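Long-range contact in minor capsid protein VP1 (Human bocavirus 3, PDB 5US7), which self-assembles into the 60-subunit T=1 icosahedral capsid of the virus and, in its longest form, probably carries a phospholipase A2 activity: residues W95-F100 with P172-V177. Residues are numbered along the deposited sequence; the frame is centred on the assembly and turned at random.
Sequences WSYFNF and PWDEDV
The carboxylate of D176 is shared by N99 and Y97, one donor for each of its oxygens. N99 can be followed outward from CB. N99 CB lies 3.7 Å from D176 OD1, N99 CG is equally 3.7 Å from D176 OD1, and N99 ND2 donates to D176 OD1 at 2.8 Å. This bond is fairly straight, with an N-H...O angle of 164°; D176 OD1 lies almost in the amide plane of N99, while the N-H comes in on the syn side but clearly tilted from the carboxylate plane. D176 OD2 accepts a weak hydrogen bond from Y97 OH, 2.8 Å away, the phenol ring standing nearly perpendicular to the carboxylate. Asparagine suits its place because ND2 donates from a short side chain held extended, CG anti to the backbone N (chi1 -171°). Tyrosine suits the other: Y97 CB does not point at the loop, but the length of the ring carries OH across to D176.

V177 lies alongside N99, its CG2 3.5 Å from N99 ND2, while V177 CA brings a C-H to N99 O at 3.4 Å. D174 OD1 stands 3.4 Å from N99 ND2. V264 of a neighbouring subunit packs on both Y97 and D176, and E175 forms a salt bridge with R284 of that subunit.

The contact thus ties N99 and strand 96-98, which pairs with strands 185-190 and 445-449 in the jelly-roll core of parvovirus capsid proteins, to the loop between strands 156-160 and 185-190, beside a subunit interface. One straight and one weak bond from neutral donors offset part of the cost of burying the D176 carboxylate, whereas the nearby D174 carboxylate would probably raise the cost of its charge.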
ATOM      1  N   TRP A  95      66.729 -81.694   0.125  1.00 37.65           N
ATOM      2  CA  TRP A  95      66.777 -80.245   0.121  1.00 37.65           C
ATOM      3  C   TRP A  95      68.197 -79.716   0.218  1.00 37.65           C
ATOM      4  O   TRP A  95      69.080 -80.335   0.813  1.00 37.65           O
ATOM      5  CB  TRP A  95      65.954 -79.704   1.279  1.00 34.06           C
ATOM      6  CG  TRP A  95      64.522 -79.968   1.114  1.00 34.06           C
ATOM      7  CD1 TRP A  95      63.858 -81.083   1.489  1.00 34.06           C
ATOM      8  CD2 TRP A  95      63.551 -79.085   0.567  1.00 34.06           C
ATOM      9  NE1 TRP A  95      62.532 -80.966   1.187  1.00 34.06           N
ATOM     10  CE2 TRP A  95      62.318 -79.741   0.621  1.00 34.06           C
ATOM     11  CE3 TRP A  95      63.604 -77.804   0.025  1.00 34.06           C
ATOM     12  CZ2 TRP A  95      61.154 -79.162   0.159  1.00 34.06           C
ATOM     13  CZ3 TRP A  95      62.448 -77.236  -0.429  1.00 34.06           C
ATOM     14  CH2 TRP A  95      61.242 -77.909  -0.359  1.00 34.06           C
ATOM     15  N   SER A  96      68.400 -78.548  -0.375  1.00 36.18           N
ATOM     16  CA  SER A  96      69.610 -77.757  -0.258  1.00 36.18           C
ATOM     17  C   SER A  96      69.221 -76.411   0.323  1.00 36.18           C
ATOM     18  O   SER A  96      68.045 -76.050   0.345  1.00 36.18           O
ATOM     19  CB  SER A  96      70.285 -77.563  -1.611  1.00 37.46           C
ATOM     20  OG  SER A  96      70.687 -78.795  -2.167  1.00 37.46           O
ATOM     21  N   TYR A  97      70.201 -75.663   0.810  1.00 36.59           N
ATOM     22  CA  TYR A  97      69.878 -74.421   1.489  1.00 36.59           C
ATOM     23  C   TYR A  97      70.930 -73.364   1.200  1.00 36.59           C
ATOM     24  O   TYR A  97      72.069 -73.666   0.844  1.00 36.59           O
ATOM     25  CB  TYR A  97      69.731 -74.649   2.994  1.00 41.42           C
ATOM     26  CG  TYR A  97      70.990 -75.097   3.668  1.00 41.42           C
ATOM     27  CD1 TYR A  97      71.824 -74.187   4.277  1.00 41.42           C
ATOM     28  CD2 TYR A  97      71.357 -76.424   3.672  1.00 41.42           C
ATOM     29  CE1 TYR A  97      72.969 -74.584   4.882  1.00 41.42           C
ATOM     30  CE2 TYR A  97      72.507 -76.830   4.275  1.00 41.42           C
ATOM     31  CZ  TYR A  97      73.310 -75.905   4.878  1.00 41.42           C
ATOM     32  OH  TYR A  97      74.468 -76.306   5.489  1.00 41.42           O
ATOM     33  N   PHE A  98      70.518 -72.112   1.348  1.00 37.19           N
ATOM     34  CA  PHE A  98      71.386 -70.957   1.195  1.00 37.19           C
ATOM     35  C   PHE A  98      71.889 -70.535   2.564  1.00 37.19           C
ATOM     36  O   PHE A  98      71.094 -70.369   3.492  1.00 37.19           O
ATOM     37  CB  PHE A  98      70.636 -69.789   0.560  1.00 33.65           C
ATOM     38  CG  PHE A  98      70.060 -70.083  -0.781  1.00 33.65           C
ATOM     39  CD1 PHE A  98      70.825 -69.981  -1.919  1.00 33.65           C
ATOM     40  CD2 PHE A  98      68.736 -70.430  -0.907  1.00 33.65           C
ATOM     41  CE1 PHE A  98      70.287 -70.240  -3.146  1.00 33.65           C
ATOM     42  CE2 PHE A  98      68.194 -70.688  -2.137  1.00 33.65           C
ATOM     43  CZ  PHE A  98      68.972 -70.590  -3.257  1.00 33.65           C
ATOM     44  N   ASN A  99      73.195 -70.339   2.686  1.00 40.79           N
ATOM     45  CA  ASN A  99      73.805 -69.891   3.932  1.00 40.79           C
ATOM     46  C   ASN A  99      74.484 -68.553   3.687  1.00 40.79           C
ATOM     47  O   ASN A  99      75.527 -68.492   3.033  1.00 40.79           O
ATOM     48  CB  ASN A  99      74.799 -70.924   4.446  1.00 45.76           C
ATOM     49  CG  ASN A  99      75.284 -70.614   5.831  1.00 45.76           C
ATOM     50  OD1 ASN A  99      74.589 -69.973   6.611  1.00 45.76           O
ATOM     51  ND2 ASN A  99      76.479 -71.079   6.156  1.00 45.76           N
ATOM     52  N   PHE A 100      73.907 -67.489   4.232  1.00 39.48           N
ATOM     53  CA  PHE A 100      74.414 -66.138   4.054  1.00 39.48           C
ATOM     54  C   PHE A 100      75.298 -65.676   5.194  1.00 39.48           C
ATOM     55  O   PHE A 100      75.661 -64.501   5.238  1.00 39.48           O
ATOM     56  CB  PHE A 100      73.266 -65.155   3.878  1.00 38.35           C
ATOM     57  CG  PHE A 100      72.469 -65.390   2.651  1.00 38.35           C
ATOM     58  CD1 PHE A 100      72.926 -64.955   1.430  1.00 38.35           C
ATOM     59  CD2 PHE A 100      71.258 -66.033   2.713  1.00 38.35           C
ATOM     60  CE1 PHE A 100      72.197 -65.168   0.296  1.00 38.35           C
ATOM     61  CE2 PHE A 100      70.525 -66.244   1.583  1.00 38.35           C
ATOM     62  CZ  PHE A 100      70.995 -65.812   0.373  1.00 38.35           C
ATOM     63  N   PRO A 172      77.604 -71.773  12.766  1.00 54.22           N
ATOM     64  CA  PRO A 172      78.716 -70.916  12.360  1.00 54.22           C
ATOM     65  C   PRO A 172      79.910 -71.714  11.874  1.00 54.22           C
ATOM     66  O   PRO A 172      80.034 -72.915  12.105  1.00 54.22           O
ATOM     67  CB  PRO A 172      79.050 -70.155  13.643  1.00 52.14           C
ATOM     68  CG  PRO A 172      77.792 -70.146  14.389  1.00 52.14           C
ATOM     69  CD  PRO A 172      77.184 -71.483  14.142  1.00 52.14           C
ATOM     70  N   TRP A 173      80.786 -71.012  11.163  1.00 54.43           N
ATOM     71  CA  TRP A 173      82.115 -71.452  10.764  1.00 54.43           C
ATOM     72  C   TRP A 173      82.128 -72.538   9.710  1.00 54.43           C
ATOM     73  O   TRP A 173      83.208 -72.985   9.339  1.00 54.43           O
ATOM     74  CB  TRP A 173      82.957 -71.928  11.949  1.00 54.24           C
ATOM     75  CG  TRP A 173      83.364 -70.812  12.788  1.00 54.24           C
ATOM     76  CD1 TRP A 173      82.823 -70.433  13.968  1.00 54.24           C
ATOM     77  CD2 TRP A 173      84.363 -69.853  12.473  1.00 54.24           C
ATOM     78  NE1 TRP A 173      83.458 -69.316  14.438  1.00 54.24           N
ATOM     79  CE2 TRP A 173      84.406 -68.937  13.527  1.00 54.24           C
ATOM     80  CE3 TRP A 173      85.239 -69.689  11.401  1.00 54.24           C
ATOM     81  CZ2 TRP A 173      85.291 -67.878  13.547  1.00 54.24           C
ATOM     82  CZ3 TRP A 173      86.110 -68.642  11.422  1.00 54.24           C
ATOM     83  CH2 TRP A 173      86.136 -67.750  12.485  1.00 54.24           C
ATOM     84  N   ASP A 174      80.987 -73.010   9.242  1.00 55.79           N
ATOM     85  CA  ASP A 174      80.999 -74.047   8.227  1.00 55.79           C
ATOM     86  C   ASP A 174      81.112 -73.439   6.837  1.00 55.79           C
ATOM     87  O   ASP A 174      80.508 -72.408   6.541  1.00 55.79           O
ATOM     88  CB  ASP A 174      79.754 -74.929   8.322  1.00 57.12           C
ATOM     89  CG  ASP A 174      78.469 -74.155   8.152  1.00 57.12           C
ATOM     90  OD1 ASP A 174      78.504 -72.909   8.137  1.00 57.12           O
ATOM     91  OD2 ASP A 174      77.412 -74.801   8.018  1.00 57.12           O
ATOM     92  N   GLU A 175      81.911 -74.081   5.996  1.00 56.60           N
ATOM     93  CA  GLU A 175      81.958 -73.779   4.577  1.00 56.60           C
ATOM     94  C   GLU A 175      80.625 -74.153   3.950  1.00 56.60           C
ATOM     95  O   GLU A 175      79.892 -74.963   4.505  1.00 56.60           O
ATOM     96  CB  GLU A 175      83.092 -74.557   3.926  1.00 65.67           C
ATOM     97  CG  GLU A 175      84.438 -74.176   4.474  1.00 65.67           C
ATOM     98  CD  GLU A 175      85.541 -75.086   4.004  1.00 65.67           C
ATOM     99  OE1 GLU A 175      85.233 -76.141   3.415  1.00 65.67           O
ATOM    100  OE2 GLU A 175      86.720 -74.746   4.235  1.00 65.67           O
ATOM    101  N   ASP A 176      80.384 -73.659   2.727  1.00 48.85           N
ATOM    102  CA  ASP A 176      79.089 -73.508   2.048  1.00 48.85           C
ATOM    103  C   ASP A 176      78.523 -72.100   2.098  1.00 48.85           C
ATOM    104  O   ASP A 176      77.432 -71.863   1.574  1.00 48.85           O
ATOM    105  CB  ASP A 176      77.973 -74.427   2.586  1.00 52.19           C
ATOM    106  CG  ASP A 176      77.438 -74.025   3.965  1.00 52.19           C
ATOM    107  OD1 ASP A 176      77.822 -72.975   4.518  1.00 52.19           O
ATOM    108  OD2 ASP A 176      76.613 -74.788   4.511  1.00 52.19           O
ATOM    109  N   VAL A 177      79.211 -71.162   2.732  1.00 44.69           N
ATOM    110  CA  VAL A 177      78.617 -69.841   2.858  1.00 44.69           C
ATOM    111  C   VAL A 177      78.636 -69.216   1.469  1.00 44.69           C
ATOM    112  O   VAL A 177      79.222 -69.773   0.537  1.00 44.69           O
ATOM    113  CB  VAL A 177      79.381 -68.997   3.895  1.00 43.56           C
ATOM    114  CG1 VAL A 177      78.698 -67.675   4.157  1.00 43.56           C
ATOM    115  CG2 VAL A 177      79.515 -69.758   5.174  1.00 43.56           C
TER